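Local coordinates for protein alanine racemase 1 (Caldanaerobacter subterraneus subsp. tengcongensis MB4, PDB 4Y2W) that belongs to the alanine racemase family, pairing an N-terminal eight-stranded alpha/beta (TIM) barrel with a C-terminal domain rich in beta strands, at residues S49-A52 and K53-K57; S192-K196 and K197-I201. The protein carries 1 engineered substitution. All coordinates share one frame; numbering follows the deposited sequence.

Contact 1. Residues S49-A52 and K53-K57; sequences SYVA and KFLEK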
# COMPACT_ATOMS: atom_id res chain seq x y z
N SER A 49 -1.22 -12.06 11.16
CA SER A 49 -0.98 -13.45 11.53
C SER A 49 -0.02 -13.57 12.71
O SER A 49 -0.39 -14.08 13.76
CB SER A 49 -0.43 -14.25 10.35
OG SER A 49 -1.42 -14.42 9.36
N TYR A 50 1.20 -13.07 12.53
CA TYR A 50 2.23 -13.20 13.55
C TYR A 50 1.94 -12.36 14.79
O TYR A 50 2.12 -12.82 15.92
CB TYR A 50 3.62 -12.88 12.97
CG TYR A 50 4.33 -14.08 12.39
CD1 TYR A 50 4.14 -14.45 11.06
CD2 TYR A 50 5.19 -14.85 13.17
CE1 TYR A 50 4.78 -15.56 10.52
CE2 TYR A 50 5.84 -15.96 12.64
CZ TYR A 50 5.63 -16.30 11.32
OH TYR A 50 6.28 -17.40 10.79
N VAL A 51 1.48 -11.13 14.58
CA VAL A 51 1.16 -10.23 15.69
C VAL A 51 0.03 -10.80 16.55
O VAL A 51 0.10 -10.77 17.78
CB VAL A 51 0.78 -8.82 15.19
CG1 VAL A 51 0.18 -7.97 16.30
CG2 VAL A 51 2.00 -8.12 14.60
N ALA A 52 -1.01 -11.33 15.91
CA ALA A 52 -2.12 -11.95 16.62
C ALA A 52 -1.66 -13.21 17.35
O ALA A 52 -2.03 -13.43 18.50
CB ALA A 52 -3.25 -12.28 15.66
N LYS A 53 -0.85 -14.02 16.68
CA LYS A 53 -0.31 -15.24 17.27
C LYS A 53 0.41 -14.93 18.58
O LYS A 53 0.15 -15.57 19.59
CB LYS A 53 0.66 -15.93 16.29
CG LYS A 53 1.14 -17.31 16.73
CD LYS A 53 2.57 -17.60 16.27
CE LYS A 53 3.11 -18.92 16.80
NZ LYS A 53 2.89 -20.06 15.86
N PHE A 54 1.28 -13.92 18.56
CA PHE A 54 2.10 -13.61 19.72
C PHE A 54 1.37 -12.83 20.82
O PHE A 54 1.73 -12.94 22.00
CB PHE A 54 3.40 -12.90 19.30
CG PHE A 54 4.51 -13.86 18.97
CD1 PHE A 54 4.47 -14.61 17.81
CD2 PHE A 54 5.57 -14.04 19.85
CE1 PHE A 54 5.48 -15.52 17.52
CE2 PHE A 54 6.59 -14.94 19.56
CZ PHE A 54 6.54 -15.68 18.40
N LEU A 55 0.36 -12.05 20.46
CA LEU A 55 -0.49 -11.39 21.46
C LEU A 55 -1.46 -12.39 22.11
O LEU A 55 -1.82 -12.24 23.28
CB LEU A 55 -1.26 -10.22 20.84
CG LEU A 55 -0.42 -8.99 20.46
CD1 LEU A 55 -1.28 -7.97 19.73
CD2 LEU A 55 0.24 -8.36 21.67
N GLU A 56 -1.86 -13.41 21.35
CA GLU A 56 -2.67 -14.51 21.90
C GLU A 56 -1.89 -15.30 22.97
O GLU A 56 -2.47 -15.69 23.98
CB GLU A 56 -3.15 -15.44 20.79
CG GLU A 56 -4.06 -16.56 21.27
CD GLU A 56 -4.61 -17.40 20.13
OE1 GLU A 56 -3.83 -17.81 19.25
OE2 GLU A 56 -5.84 -17.66 20.12
N LYS A 57 -0.60 -15.53 22.73
CA LYS A 57 0.27 -16.16 23.74
C LYS A 57 0.36 -15.29 24.99
O LYS A 57 0.38 -15.79 26.12
CB LYS A 57 1.69 -16.39 23.20
CG LYS A 57 1.83 -17.41 22.08
CD LYS A 57 3.27 -17.43 21.57
CE LYS A 57 3.43 -18.15 20.23
NZ LYS A 57 3.65 -19.62 20.36
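Val51 and Leu55, one helical turn apart in helix 48-58, lie side by side and point the same way. With chi1 at 169°, Val51 puts CG1 anti to its N and beside its carbonyl carbon, where it meets Leu55 CD1 at 3.7 Å. Around the helix, Tyr50 and Phe54 make a looser pair: Phe54 CE1 comes to the edge of the tyrosine ring, near its plane, 4.4 Å from Tyr50 CD2. Lys57 lays its CE over the centre of one face of the Phe54 ring. Four successive i to i+4 backbone bonds hold these side chains in step, among them Phe54 N to Tyr50 O at 3.0 Å and Glu56 N to Ala52 O at 2.9 Å. Farther out, Val51 and Leu55 pack on Ile18 of helix 15-28, while Ala52 and Leu55 reach Phe63 of barrel strand 62-65. Tyr50 stacks on Tyr374 and Phe54 meets Tyr376. Glu56 OE2 accepts hydrogen bonds from Lys80 N and Thr81 N. This barrel helix therefore joins two apolar surfaces, an aliphatic one against helix 15-28 and strand 62-65 and an aromatic one against strands 372-376 and 379-384, while the Glu56 carboxylate holds the loop at Lys80.

Contact 2. Residues S192-K196 and K197-I201; sequences SSLEK and KRLKI
Leu194 O is gripped by two backbone N-H groups from the chain that follows it, Lys197 N at 3.0 Å and Leu199 N at 3.3 Å, both weak bonds with N-H...O angles near 130°. The second belongs to a Schellman motif that ends helix 177-195: Arg198, with positive phi (62°), is its C-prime residue, and Arg198 N makes the companion bond, also weak, to Glu195 O at 3.1 Å. The same bond closes a type I beta turn from Glu195 to Arg198. Such a cap supplies N-H donors to carbonyls of the last helical turn and redirects the chain toward strand 203-208. Beyond the turn, Leu199 comes back beside Leu194, the two pointing the same way with their CD2 atoms 4.2 Å apart; this is the apolar contact between C3 (Leu194) and C'' (Leu199) that usually accompanies a Schellman motif. Both leucines also pack on Ile151 of helix 144-155. Leu194 CD1 looks instead to Ile201 CD1, a looser approach of 4.4 Å. Away from the leucines, Lys200 bends at chi2 and chi4 and crosses the extended Glu195 side chain at about a right angle. Lys200 CD rests against the end of the glutamate, 3.5 Å from Glu195 CD. The ammonium group completes a salt bridge between the two residues, with Lys200 NZ 3.3 Å from Glu195 OE1.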
# COMPACT_ATOMS: atom_id res chain seq x y z
N SER A 192 -27.36 3.96 31.63
CA SER A 192 -28.22 4.09 32.81
C SER A 192 -29.68 3.82 32.45
O SER A 192 -30.38 3.11 33.18
CB SER A 192 -28.11 5.50 33.41
OG SER A 192 -26.89 5.64 34.12
N SER A 193 -30.13 4.37 31.33
CA SER A 193 -31.49 4.16 30.87
C SER A 193 -31.76 2.69 30.56
O SER A 193 -32.84 2.18 30.84
CB SER A 193 -31.78 5.03 29.64
OG SER A 193 -33.17 5.23 29.49
N LEU A 194 -30.76 2.01 29.98
CA LEU A 194 -30.86 0.58 29.67
C LEU A 194 -30.80 -0.29 30.92
O LEU A 194 -31.52 -1.28 31.02
CB LEU A 194 -29.75 0.15 28.70
CG LEU A 194 -29.83 0.66 27.26
CD1 LEU A 194 -28.53 0.32 26.54
CD2 LEU A 194 -31.03 0.09 26.53
N GLU A 195 -29.93 0.07 31.86
CA GLU A 195 -29.82 -0.67 33.12
C GLU A 195 -31.09 -0.52 33.97
O GLU A 195 -31.40 -1.40 34.78
CB GLU A 195 -28.59 -0.23 33.92
CG GLU A 195 -27.27 -0.71 33.32
CD GLU A 195 -26.12 -0.72 34.32
OE1 GLU A 195 -26.35 -0.98 35.52
OE2 GLU A 195 -24.96 -0.50 33.90
N LYS A 196 -31.81 0.58 33.79
CA LYS A 196 -33.12 0.79 34.43
C LYS A 196 -34.20 -0.12 33.84
O LYS A 196 -35.21 -0.38 34.48
CB LYS A 196 -33.56 2.25 34.34
CG LYS A 196 -32.86 3.16 35.34
CD LYS A 196 -33.00 4.63 34.97
CE LYS A 196 -32.16 5.50 35.90
NZ LYS A 196 -32.04 6.91 35.42
N LYS A 197 -33.98 -0.58 32.61
CA LYS A 197 -34.83 -1.60 31.99
C LYS A 197 -34.25 -3.01 32.16
O LYS A 197 -34.54 -3.90 31.37
CB LYS A 197 -35.03 -1.29 30.50
CG LYS A 197 -35.59 0.10 30.22
CD LYS A 197 -37.09 0.18 30.50
CE LYS A 197 -37.54 1.61 30.79
NZ LYS A 197 -37.07 2.59 29.78
N ARG A 198 -33.45 -3.20 33.21
CA ARG A 198 -32.93 -4.52 33.61
C ARG A 198 -32.05 -5.18 32.55
O ARG A 198 -32.15 -6.38 32.29
CB ARG A 198 -34.09 -5.46 34.00
CG ARG A 198 -35.12 -4.84 34.93
CD ARG A 198 -34.52 -4.34 36.24
NE ARG A 198 -33.97 -5.42 37.05
CZ ARG A 198 -34.68 -6.23 37.83
NH1 ARG A 198 -36.00 -6.11 37.93
NH2 ARG A 198 -34.06 -7.18 38.53
N LEU A 199 -31.16 -4.38 31.95
CA LEU A 199 -30.26 -4.85 30.90
C LEU A 199 -28.82 -4.45 31.20
O LEU A 199 -28.41 -3.31 30.97
CB LEU A 199 -30.70 -4.27 29.55
CG LEU A 199 -29.89 -4.70 28.32
CD1 LEU A 199 -29.93 -6.21 28.14
CD2 LEU A 199 -30.41 -3.98 27.09
N LYS A 200 -28.04 -5.41 31.71
CA LYS A 200 -26.63 -5.20 32.01
C LYS A 200 -25.78 -5.79 30.90
O LYS A 200 -25.64 -7.02 30.80
CB LYS A 200 -26.26 -5.85 33.35
CG LYS A 200 -27.18 -5.49 34.51
CD LYS A 200 -27.32 -3.98 34.68
CE LYS A 200 -28.07 -3.62 35.96
NZ LYS A 200 -27.21 -3.75 37.17
N ILE A 201 -25.22 -4.93 30.06
CA ILE A 201 -24.33 -5.37 28.98
C ILE A 201 -22.90 -5.47 29.54
O ILE A 201 -22.34 -4.45 29.97
CB ILE A 201 -24.38 -4.41 27.78
CG1 ILE A 201 -25.82 -4.29 27.27
CG2 ILE A 201 -23.47 -4.91 26.66
CD1 ILE A 201 -26.00 -3.30 26.13

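Along the chain from the N terminus the two contacts come in series, neither nesting nor crossing. Contact 1 lies wholly within helix 48-58, between the first and second barrel strands, 34-38 and 62-65, and closes no loop. Contact 2 comes much later, where helix 177-195 gives way to the short connection into the seventh strand, 203-208; there it closes a tight turn. Their centres are 35 Å apart and their nearest atoms about 23 Å, so they do not touch. Both belong to the alpha/beta barrel, yet contact 1 faces the C-terminal strands 372-376 and 379-384, whereas contact 2 lies at the periphery and joins its helix end to helix 144-155.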